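Local coordinates for berberine bridge enzyme-like protein (Arabidopsis thaliana, PDB 5D79), which binds FAD as an oxidoreductase of the berberine bridge enzyme-like family and is involved in adaptation to salt stress, at residues R213-Q218 and E222-A227; S234-I239 and T512-T517; L290-S293 and A297-A300; L388-A393 and L448-S453. All coordinates share one frame; numbering follows the deposited sequence. Where two conformers were deposited one is given.

Interaction 1: R213-Q218 and E222-A227; sequences RILDRQ and EDYFWA
R217 lies flat over one face of the F225 ring and holds the carboxylate of E222 at the edge of its guanidinium. Its CG is anti to the backbone N (chi1 172°), and the chain runs extended from there to NE. This shape carries the whole side chain across the phenyl ring. CB and CG pass over the CD1 side of F225. CD stands over the middle of the ring, 3.6 Å from the centroid of F225, in a CH-pi contact. The guanidinium follows beyond it, stacked on the CD2 and CE2 side with its plane 14° from that of the ring. CZ of R217 is 3.2 Å from CE2 of F225.

E222 reaches the arginine from the side, with its chain bent at chi2. The grip is side-on. NH2 of R217 donates to OE1 of E222 at 3.0 Å, almost straight and in the guanidinium plane. NE of R217 donates to OE2 of E222 at 3.1 Å, with the acceptor tilted from that plane. Both oxygens use their syn lone pairs.

The contact lies across the turn from strand 214-215, through the short helix 217-220, to helix 222-227, in the FAD-binding PCMH-type region. D216 is the N-cap of helix 217-220 and accepts from A219 N. NH1 of R217 bonds to I203 O on strand 202-208, so all three nitrogens are bonded and the group is held flat on the ring.

Further back toward the strand, CD1 of L215 touches CE2 of Y224 at 4.1 Å. The side chains cross at about a right angle. Y224 OH bonds to F236 O.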
# COMPACT_ATOMS: atom_id res chain seq x y z
N ARG A 213 -11.25 -8.55 -22.69
CA ARG A 213 -11.69 -9.85 -22.21
C ARG A 213 -11.64 -9.91 -20.67
O ARG A 213 -10.62 -9.60 -20.05
CB ARG A 213 -10.81 -10.94 -22.83
CG ARG A 213 -11.26 -12.37 -22.64
CD ARG A 213 -10.26 -13.33 -23.32
NE ARG A 213 -10.48 -14.73 -22.96
CZ ARG A 213 -9.63 -15.72 -23.22
NH1 ARG A 213 -8.49 -15.48 -23.84
NH2 ARG A 213 -9.93 -16.96 -22.84
N ILE A 214 -12.76 -10.30 -20.07
CA ILE A 214 -12.82 -10.51 -18.63
C ILE A 214 -12.33 -11.90 -18.27
O ILE A 214 -12.95 -12.90 -18.65
CB ILE A 214 -14.22 -10.32 -18.10
CG1 ILE A 214 -14.73 -8.93 -18.45
CG2 ILE A 214 -14.26 -10.58 -16.61
CD1 ILE A 214 -16.21 -8.83 -18.39
N LEU A 215 -11.24 -11.97 -17.51
CA LEU A 215 -10.58 -13.24 -17.24
C LEU A 215 -10.56 -13.59 -15.75
O LEU A 215 -10.15 -12.77 -14.93
CB LEU A 215 -9.15 -13.19 -17.79
CG LEU A 215 -9.01 -12.91 -19.29
CD1 LEU A 215 -7.67 -12.27 -19.59
CD2 LEU A 215 -9.17 -14.20 -20.07
N ASP A 216 -11.01 -14.79 -15.41
CA ASP A 216 -10.84 -15.27 -14.04
C ASP A 216 -9.53 -16.06 -13.96
O ASP A 216 -8.82 -16.19 -14.97
CB ASP A 216 -12.06 -16.09 -13.56
CG ASP A 216 -12.24 -17.40 -14.32
OD1 ASP A 216 -11.58 -17.60 -15.35
OD2 ASP A 216 -13.07 -18.23 -13.88
N ARG A 217 -9.17 -16.54 -12.78
CA ARG A 217 -7.87 -17.17 -12.57
C ARG A 217 -7.65 -18.30 -13.58
O ARG A 217 -6.57 -18.46 -14.15
CB ARG A 217 -7.73 -17.68 -11.14
CG ARG A 217 -6.49 -18.50 -10.91
CD ARG A 217 -6.38 -19.03 -9.51
NE ARG A 217 -5.04 -19.57 -9.32
CZ ARG A 217 -4.55 -19.96 -8.16
NH1 ARG A 217 -5.29 -19.89 -7.06
NH2 ARG A 217 -3.32 -20.43 -8.09
N GLN A 218 -8.71 -19.06 -13.79
CA GLN A 218 -8.73 -20.16 -14.74
C GLN A 218 -8.47 -19.66 -16.16
O GLN A 218 -7.68 -20.26 -16.89
CB GLN A 218 -10.08 -20.87 -14.65
CG GLN A 218 -10.23 -22.14 -15.48
CD GLN A 218 -11.63 -22.73 -15.35
OE1 GLN A 218 -12.60 -22.01 -15.04
NE2 GLN A 218 -11.75 -24.03 -15.59
N GLU A 222 -1.78 -19.00 -14.88
CA GLU A 222 -1.07 -18.88 -13.61
C GLU A 222 -0.08 -17.72 -13.63
O GLU A 222 0.12 -17.08 -12.61
CB GLU A 222 -0.35 -20.18 -13.26
CG GLU A 222 -1.29 -21.28 -12.78
CD GLU A 222 -2.08 -20.88 -11.55
OE1 GLU A 222 -1.46 -20.76 -10.47
OE2 GLU A 222 -3.31 -20.67 -11.65
N ASP A 223 0.55 -17.48 -14.78
CA ASP A 223 1.50 -16.37 -14.93
C ASP A 223 0.79 -15.03 -14.69
O ASP A 223 1.27 -14.16 -13.97
CB ASP A 223 2.15 -16.39 -16.32
CG ASP A 223 3.56 -16.99 -16.32
OD1 ASP A 223 4.13 -17.17 -15.22
OD2 ASP A 223 4.10 -17.26 -17.41
N TYR A 224 -0.37 -14.88 -15.32
CA TYR A 224 -1.16 -13.67 -15.15
C TYR A 224 -1.58 -13.53 -13.69
O TYR A 224 -1.41 -12.46 -13.08
CB TYR A 224 -2.37 -13.70 -16.09
CG TYR A 224 -2.89 -12.36 -16.58
CD1 TYR A 224 -2.76 -11.19 -15.82
CD2 TYR A 224 -3.51 -12.26 -17.82
CE1 TYR A 224 -3.25 -9.97 -16.29
CE2 TYR A 224 -3.99 -11.06 -18.30
CZ TYR A 224 -3.86 -9.92 -17.53
OH TYR A 224 -4.36 -8.74 -18.05
N PHE A 225 -2.12 -14.62 -13.13
CA PHE A 225 -2.59 -14.64 -11.74
C PHE A 225 -1.48 -14.32 -10.74
O PHE A 225 -1.71 -13.78 -9.66
CB PHE A 225 -3.19 -16.01 -11.40
CG PHE A 225 -3.87 -16.05 -10.06
CD1 PHE A 225 -5.04 -15.35 -9.84
CD2 PHE A 225 -3.32 -16.78 -9.01
CE1 PHE A 225 -5.66 -15.36 -8.60
CE2 PHE A 225 -3.93 -16.80 -7.77
CZ PHE A 225 -5.10 -16.09 -7.57
N TRP A 226 -0.26 -14.65 -11.12
CA TRP A 226 0.88 -14.39 -10.26
C TRP A 226 1.22 -12.90 -10.31
O TRP A 226 1.34 -12.25 -9.26
CB TRP A 226 2.05 -15.28 -10.71
CG TRP A 226 3.37 -15.06 -10.05
CD1 TRP A 226 3.83 -15.68 -8.92
CD2 TRP A 226 4.42 -14.20 -10.50
NE1 TRP A 226 5.09 -15.23 -8.62
CE2 TRP A 226 5.48 -14.33 -9.58
CE3 TRP A 226 4.56 -13.33 -11.58
CZ2 TRP A 226 6.67 -13.61 -9.72
CZ3 TRP A 226 5.74 -12.63 -11.71
CH2 TRP A 226 6.77 -12.77 -10.79
N ALA A 227 1.30 -12.36 -11.52
CA ALA A 227 1.76 -10.99 -11.72
C ALA A 227 0.86 -9.96 -11.04
O ALA A 227 1.36 -8.97 -10.51
CB ALA A 227 1.84 -10.69 -13.21

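Interaction 2: S234-I239 and T512-T517; sequences SSFGVI and TRVDPT. With FAD (flavin-adenine dinucleotide), chain E.
F236 turns one edge of its ring to V514. The contact is CD1 of F236 against CG2 of V514, 3.9 Å apart, with the methyl near the ring plane. The CB of F236 points away from the helix end. Its CG is anti to the carbonyl carbon, and this torsion (chi1 -66°) brings the CD1 edge back to V514. V514 points its CB toward the loop and offers one methyl. Helix residues L507, V510 and K511 also touch the F236 side chain.

The backbones are joined by water. One water donates to F236 O at 3.2 Å and to V514 O at 2.7 Å.

This loop leads into strand 238-248 of the FAD-binding PCMH-type fold and lines the adenine end of the cofactor. I239 reads the adenine with its backbone. Its N donates to N1A of FAD at 3.0 Å, and its O accepts from N6A of FAD at 2.8 Å. CB, CG1 and CD1 of I239 lie beside the same N1A. S234 places its CB 3.5 Å from O2B of the FAD ribose.

D515 is the first residue to leave helical angles at the end of helix 504-514. It also directs its CB toward the loop. Its OD2 lies near S235 O without bonding to it. K511 NZ serves both, in a salt bridge with OD2 of D515 and a hydrogen bond to S235 O.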
# COMPACT_ATOMS: atom_id res chain seq x y z
N SER A 234 -1.17 -1.74 -12.33
CA SER A 234 -1.21 -0.78 -13.43
C SER A 234 -0.43 -1.25 -14.67
O SER A 234 -0.57 -0.69 -15.76
CB SER A 234 -0.69 0.58 -12.97
OG SER A 234 0.66 0.51 -12.57
N SER A 235 0.39 -2.29 -14.49
CA SER A 235 1.19 -2.85 -15.59
C SER A 235 0.49 -3.99 -16.36
O SER A 235 0.98 -4.41 -17.41
CB SER A 235 2.54 -3.36 -15.07
OG SER A 235 3.38 -2.31 -14.60
N PHE A 236 -0.64 -4.49 -15.86
CA PHE A 236 -1.15 -5.77 -16.35
C PHE A 236 -2.62 -5.81 -16.78
O PHE A 236 -3.04 -6.77 -17.45
CB PHE A 236 -0.91 -6.86 -15.28
CG PHE A 236 0.55 -7.15 -15.05
CD1 PHE A 236 1.25 -7.95 -15.94
CD2 PHE A 236 1.22 -6.59 -13.99
CE1 PHE A 236 2.60 -8.21 -15.76
CE2 PHE A 236 2.57 -6.84 -13.80
CZ PHE A 236 3.25 -7.65 -14.69
N GLY A 237 -3.41 -4.79 -16.43
CA GLY A 237 -4.81 -4.75 -16.82
C GLY A 237 -5.69 -3.94 -15.89
O GLY A 237 -5.19 -3.13 -15.10
N VAL A 238 -7.00 -4.14 -15.99
CA VAL A 238 -7.92 -3.59 -15.00
C VAL A 238 -8.51 -4.72 -14.18
O VAL A 238 -9.38 -5.45 -14.65
CB VAL A 238 -9.06 -2.78 -15.62
CG1 VAL A 238 -9.90 -2.14 -14.50
CG2 VAL A 238 -8.52 -1.72 -16.55
N ILE A 239 -8.04 -4.85 -12.94
CA ILE A 239 -8.52 -5.89 -12.05
C ILE A 239 -9.90 -5.49 -11.53
O ILE A 239 -10.07 -4.41 -10.95
CB ILE A 239 -7.54 -6.13 -10.87
CG1 ILE A 239 -6.11 -6.25 -11.41
CG2 ILE A 239 -7.92 -7.39 -10.11
CD1 ILE A 239 -5.05 -6.06 -10.37
N THR A 512 4.95 -9.31 -21.29
CA THR A 512 5.08 -9.40 -22.73
C THR A 512 3.99 -10.29 -23.34
O THR A 512 3.51 -10.02 -24.44
CB THR A 512 6.47 -9.90 -23.13
OG1 THR A 512 7.45 -9.00 -22.58
CG2 THR A 512 6.64 -9.94 -24.66
N ARG A 513 3.57 -11.32 -22.63
CA ARG A 513 2.51 -12.18 -23.15
C ARG A 513 1.15 -11.51 -23.04
O ARG A 513 0.43 -11.42 -24.03
CB ARG A 513 2.48 -13.53 -22.43
CG ARG A 513 1.46 -14.52 -23.01
CD ARG A 513 1.44 -15.83 -22.24
NE ARG A 513 0.91 -15.67 -20.88
CZ ARG A 513 -0.36 -15.87 -20.54
NH1 ARG A 513 -1.25 -16.23 -21.48
NH2 ARG A 513 -0.75 -15.71 -19.28
N VAL A 514 0.82 -11.04 -21.85
CA VAL A 514 -0.54 -10.59 -21.54
C VAL A 514 -0.85 -9.19 -22.08
O VAL A 514 -2.02 -8.86 -22.32
CB VAL A 514 -0.81 -10.63 -19.98
CG1 VAL A 514 -0.34 -11.94 -19.40
CG2 VAL A 514 -0.18 -9.45 -19.25
N ASP A 515 0.19 -8.39 -22.30
CA ASP A 515 0.04 -7.00 -22.74
C ASP A 515 1.13 -6.63 -23.74
O ASP A 515 1.99 -5.80 -23.44
CB ASP A 515 0.08 -6.06 -21.53
CG ASP A 515 -0.24 -4.61 -21.90
OD1 ASP A 515 -0.74 -4.37 -23.02
OD2 ASP A 515 0.00 -3.73 -21.05
N PRO A 516 1.11 -7.25 -24.94
CA PRO A 516 2.16 -7.06 -25.96
C PRO A 516 2.11 -5.71 -26.69
O PRO A 516 3.07 -5.33 -27.38
CB PRO A 516 1.88 -8.21 -26.94
CG PRO A 516 0.43 -8.45 -26.82
CD PRO A 516 0.07 -8.20 -25.39
N THR A 517 1.00 -4.99 -26.56
CA THR A 517 0.91 -3.65 -27.11
C THR A 517 1.45 -2.64 -26.12
O THR A 517 1.65 -1.48 -26.47
CB THR A 517 -0.54 -3.29 -27.49
OG1 THR A 517 -1.42 -3.67 -26.42
CG2 THR A 517 -0.93 -4.03 -28.73
PA FAD E . -4.76 3.97 -6.11
O1A FAD E . -4.08 5.30 -6.31
O2A FAD E . -6.22 3.99 -6.50
O5B FAD E . -3.95 2.82 -6.90
C5B FAD E . -2.53 2.73 -6.82
C4B FAD E . -1.92 1.99 -8.02
O4B FAD E . -2.63 0.80 -8.25
C3B FAD E . -2.00 2.83 -9.28
O3B FAD E . -0.86 2.64 -10.10
C2B FAD E . -3.25 2.31 -9.96
O2B FAD E . -3.22 2.46 -11.37
C1B FAD E . -3.30 0.85 -9.50
N9A FAD E . -4.66 0.29 -9.39
C8A FAD E . -5.67 0.63 -8.51
N7A FAD E . -6.74 -0.17 -8.76
C5A FAD E . -6.44 -1.01 -9.78
C6A FAD E . -7.14 -2.01 -10.44
N6A FAD E . -8.29 -2.48 -9.95
N1A FAD E . -6.54 -2.72 -11.46
C2A FAD E . -5.24 -2.43 -11.83
N3A FAD E . -4.55 -1.43 -11.18
C4A FAD E . -5.13 -0.73 -10.17
N1 FAD E . 0.46 0.04 2.19
C2 FAD E . 0.82 -1.02 3.00
O2 FAD E . 0.91 -2.16 2.53
N3 FAD E . 1.05 -0.81 4.35
C4 FAD E . 0.93 0.46 4.91
O4 FAD E . 1.03 0.59 6.13
C4X FAD E . 0.55 1.53 4.09
N5 FAD E . 0.29 2.78 4.63
C5X FAD E . -0.37 3.73 3.86
C6 FAD E . -0.87 4.90 4.43
C7 FAD E . -1.53 5.84 3.65
C7M FAD E . -2.05 7.10 4.27
C8 FAD E . -1.74 5.60 2.29
C8M FAD E . -2.42 6.61 1.42
C9 FAD E . -1.24 4.44 1.72
C9A FAD E . -0.51 3.52 2.49
N10 FAD E . 0.02 2.38 1.92
C10 FAD E . 0.29 1.29 2.73
C1' FAD E . 0.22 2.28 0.44
C2' FAD E . -0.98 1.71 -0.30
O2' FAD E . -1.14 0.36 0.06
C3' FAD E . -0.72 1.86 -1.79
O3' FAD E . -0.69 3.24 -2.10
C4' FAD E . -1.80 1.24 -2.63
O4' FAD E . -1.30 0.93 -3.91
C5' FAD E . -2.91 2.24 -2.84
O5' FAD E . -4.05 1.55 -3.32
P FAD E . -5.33 2.44 -3.70
O1P FAD E . -6.33 1.59 -4.45
O2P FAD E . -5.96 3.05 -2.47
O3P FAD E . -4.60 3.60 -4.55
O HOH W 1 -3.31 -7.22 -20.60

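Interaction 3: L290-S293 and A297-A300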
# COMPACT_ATOMS: atom_id res chain seq x y z
N LEU A 290 9.06 5.92 15.38
CA LEU A 290 9.68 7.12 15.87
C LEU A 290 8.95 8.33 15.30
O LEU A 290 8.77 8.44 14.09
CB LEU A 290 11.15 7.14 15.48
CG LEU A 290 11.92 5.91 15.90
CD1 LEU A 290 13.39 6.12 15.58
CD2 LEU A 290 11.74 5.68 17.37
N GLU A 291 8.51 9.23 16.18
CA GLU A 291 7.67 10.35 15.78
C GLU A 291 7.53 11.34 16.92
O GLU A 291 8.02 11.09 18.02
CB GLU A 291 6.29 9.86 15.35
CG GLU A 291 5.55 9.24 16.50
CD GLU A 291 4.19 8.78 16.13
OE1 GLU A 291 3.82 8.89 14.95
OE2 GLU A 291 3.47 8.30 17.03
N ARG A 292 6.84 12.46 16.67
CA ARG A 292 6.52 13.42 17.72
C ARG A 292 5.40 12.92 18.62
O ARG A 292 4.52 12.18 18.19
CB ARG A 292 6.09 14.76 17.13
CG ARG A 292 7.18 15.55 16.46
CD ARG A 292 8.20 16.13 17.43
NE ARG A 292 9.32 16.67 16.67
CZ ARG A 292 9.41 17.94 16.30
NH1 ARG A 292 8.46 18.81 16.64
NH2 ARG A 292 10.46 18.35 15.59
N SER A 293 5.44 13.36 19.88
CA SER A 293 4.35 13.14 20.81
C SER A 293 3.50 14.40 20.93
O SER A 293 3.88 15.46 20.43
CB SER A 293 4.88 12.73 22.18
OG SER A 293 5.69 13.75 22.74
N ALA A 297 7.62 16.38 21.48
CA ALA A 297 8.96 15.84 21.64
C ALA A 297 9.05 14.46 20.98
O ALA A 297 8.06 13.74 20.87
CB ALA A 297 9.34 15.75 23.10
N VAL A 298 10.25 14.11 20.52
CA VAL A 298 10.47 12.82 19.90
C VAL A 298 10.34 11.70 20.92
O VAL A 298 10.85 11.78 22.05
CB VAL A 298 11.86 12.77 19.22
CG1 VAL A 298 12.06 11.45 18.49
CG2 VAL A 298 12.01 13.93 18.28
N HIS A 299 9.64 10.64 20.54
CA HIS A 299 9.53 9.48 21.38
C HIS A 299 9.52 8.23 20.51
O HIS A 299 9.32 8.33 19.31
CB HIS A 299 8.27 9.58 22.27
CG HIS A 299 6.97 9.33 21.56
ND1 HIS A 299 5.79 9.14 22.24
CD2 HIS A 299 6.66 9.24 20.25
CE1 HIS A 299 4.81 8.94 21.38
NE2 HIS A 299 5.31 8.99 20.16
N ALA A 300 9.77 7.07 21.13
CA ALA A 300 9.61 5.77 20.49
C ALA A 300 8.31 5.14 20.95
O ALA A 300 8.10 4.93 22.14
CB ALA A 300 10.77 4.85 20.81
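H299 sits beside E291 across the hairpin, and its ring can be followed outward atom by atom. CB carries the ring between the backbone N and the carbonyl carbon (chi1 75°), leaning it over the neighbouring strand. CG lies 4.0 Å from CB of S293. CD2 comes next, 3.2 Å from E291 O. ND1 is on the S293 side, 3.7 Å from CB of S293, and is hydrogen-bonded to Q259 on the next strand. CE1 also faces that CB, which stands over one face of the ring in a CH-pi contact. At the far edge NE2 meets CG of E291 in the ring plane at 3.7 Å. NE2 is buried here and has no hydrogen-bonding partner in the model. The carboxylate of E291 runs alongside, nearly coplanar with the imidazole.

Cutting H299 back to alanine is likely to open a gap beside CB of S293 and CG of E291 and to leave Q259 without its ring partner.

The backbone pairs E291 with H299. H299 N donates to E291 O at 3.0 Å, while the return bond from E291 N to H299 O is weak. Nearer the turn, S293 N donates to A297 O at 2.8 Å. On the other face, CD2 of L290 packs on CB of A300 at 3.7 Å. The arrangement is an antiparallel beta hairpin, strands 284-292 and 298-306, at the middle of a seven-stranded antiparallel sheet.

Interaction 4: L388-A393 and L448-S453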
# COMPACT_ATOMS: atom_id res chain seq x y z
N LEU A 388 14.50 13.64 13.58
CA LEU A 388 13.08 13.86 13.84
C LEU A 388 12.84 15.08 14.74
O LEU A 388 11.72 15.59 14.82
CB LEU A 388 12.46 12.61 14.47
CG LEU A 388 12.06 11.51 13.49
CD1 LEU A 388 12.00 10.19 14.19
CD2 LEU A 388 10.73 11.82 12.84
N GLU A 389 13.89 15.56 15.40
CA GLU A 389 13.80 16.79 16.17
C GLU A 389 13.73 18.03 15.26
O GLU A 389 13.49 19.14 15.74
CB GLU A 389 14.99 16.91 17.12
CG GLU A 389 15.29 15.63 17.89
CD GLU A 389 16.47 15.78 18.84
OE1 GLU A 389 17.22 16.77 18.71
OE2 GLU A 389 16.65 14.90 19.71
N ALA A 390 13.94 17.83 13.96
CA ALA A 390 13.89 18.91 12.97
C ALA A 390 12.51 19.55 12.93
O ALA A 390 11.51 18.85 13.09
CB ALA A 390 14.28 18.39 11.59
N PRO A 391 12.45 20.87 12.71
CA PRO A 391 11.17 21.57 12.73
C PRO A 391 10.23 21.01 11.68
O PRO A 391 9.04 20.83 11.96
CB PRO A 391 11.54 23.03 12.41
CG PRO A 391 13.01 23.13 12.68
CD PRO A 391 13.57 21.78 12.37
N GLU A 392 10.76 20.73 10.50
CA GLU A 392 9.95 20.26 9.38
C GLU A 392 9.59 18.76 9.54
O GLU A 392 8.83 18.21 8.75
CB GLU A 392 10.66 20.54 8.04
CG GLU A 392 11.87 19.66 7.67
CD GLU A 392 13.19 20.11 8.28
OE1 GLU A 392 13.18 20.96 9.19
OE2 GLU A 392 14.26 19.59 7.87
N ALA A 393 10.11 18.12 10.58
CA ALA A 393 9.74 16.74 10.88
C ALA A 393 8.66 16.63 11.97
O ALA A 393 8.52 15.57 12.59
CB ALA A 393 10.97 15.94 11.29
N LEU A 448 10.38 17.32 1.42
CA LEU A 448 11.03 16.44 0.46
C LEU A 448 12.50 16.26 0.83
O LEU A 448 12.99 15.13 0.96
CB LEU A 448 10.91 17.01 -0.96
CG LEU A 448 9.73 16.54 -1.82
CD1 LEU A 448 8.47 16.38 -1.01
CD2 LEU A 448 9.50 17.51 -2.95
N LYS A 449 13.19 17.39 1.01
CA LYS A 449 14.59 17.39 1.38
C LYS A 449 14.84 16.60 2.65
O LYS A 449 15.82 15.86 2.73
CB LYS A 449 15.11 18.82 1.56
CG LYS A 449 15.26 19.58 0.24
CD LYS A 449 15.83 20.99 0.44
CE LYS A 449 15.79 21.77 -0.86
NZ LYS A 449 14.42 21.74 -1.47
N TRP A 450 13.95 16.75 3.63
CA TRP A 450 14.05 16.03 4.89
C TRP A 450 14.01 14.52 4.66
O TRP A 450 14.87 13.78 5.16
CB TRP A 450 12.93 16.44 5.87
CG TRP A 450 13.12 15.79 7.22
CD1 TRP A 450 13.86 16.28 8.26
CD2 TRP A 450 12.62 14.51 7.65
NE1 TRP A 450 13.84 15.39 9.31
CE2 TRP A 450 13.09 14.29 8.96
CE3 TRP A 450 11.82 13.52 7.05
CZ2 TRP A 450 12.78 13.13 9.69
CZ3 TRP A 450 11.52 12.37 7.78
CH2 TRP A 450 12.00 12.19 9.08
N VAL A 451 13.03 14.07 3.89
CA VAL A 451 12.83 12.66 3.62
C VAL A 451 13.99 12.11 2.77
O VAL A 451 14.46 10.98 2.98
CB VAL A 451 11.48 12.41 2.90
CG1 VAL A 451 11.31 10.94 2.53
CG2 VAL A 451 10.32 12.84 3.78
N ASP A 452 14.47 12.91 1.82
CA ASP A 452 15.60 12.50 0.98
C ASP A 452 16.89 12.33 1.81
O ASP A 452 17.68 11.42 1.56
CB ASP A 452 15.82 13.52 -0.15
CG ASP A 452 16.83 13.05 -1.20
OD1 ASP A 452 16.45 12.25 -2.09
OD2 ASP A 452 18.01 13.48 -1.15
N SER A 453 17.06 13.20 2.80
CA SER A 453 18.31 13.28 3.55
C SER A 453 18.49 12.11 4.52
O SER A 453 19.60 11.58 4.66
CB SER A 453 18.38 14.60 4.31
OG SER A 453 19.64 14.77 4.93
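W450 projects from its helix as a flat knob, and the loop 388-393 cups it from one side of the indole plane. Its CG is anti to the backbone N (chi1 -174°), which sends the indole straight out to the loop. A393 is the bump over the face. Its CB stands 3.3 Å above the ring plane, near the rim, and lies 3.5 Å from NE1 of W450. A390 adds a second small bump, with CB 3.8 Å from the same NE1.

L388 fills in at the six-membered end. Its CD2 touches CZ2 and CH2 of W450, each at 4.0 Å. E392 closes the side nearest the helix. Its bent chain lays CG against CB of W450 at 3.8 Å. Its OE2 sits nearer the plane at the ring edge, 3.4 Å from CD1 of W450, with the carboxylate plane at 90° to the indole. NE1 of W450 donates to R387 O, near the end of helix 378-388, so the one polar atom of the ring is satisfied.

A valine in its place would probably leave A393 and L388 facing a gap and R387 O without its donor.

Within the loop, A393 N bonds to A390 O, closing round the 3-10 residues P391 and E392. This is plain helix-to-loop packing: helix 441-458 is keyed by one tryptophan to the connection between helix 378-388 and strand 396-402, which leads back into the seven-stranded antiparallel sheet.

How the interactions relate
The four contacts form two pairs. Interactions 1 and 3 lie on opposite sides of the chain's centre. Interactions 1 and 2 touch where Y224 packs on V514 and A227 on F236. Interaction 1 and segment 234-239 fall in the PCMH-type range, and 512-517 falls in the berberine-like range. Interaction 2 alone reaches FAD. Interactions 3 and 4 touch where R292 NH2 probably bonds to L388 O and L290 packs on L388. Interactions 1, 2 and 4 are buried, though the salt bridge of interaction 1 sits at its more exposed end. Interaction 3 is partly buried. Water joins interaction 2, strand pairing interaction 3, and apolar packing interaction 4.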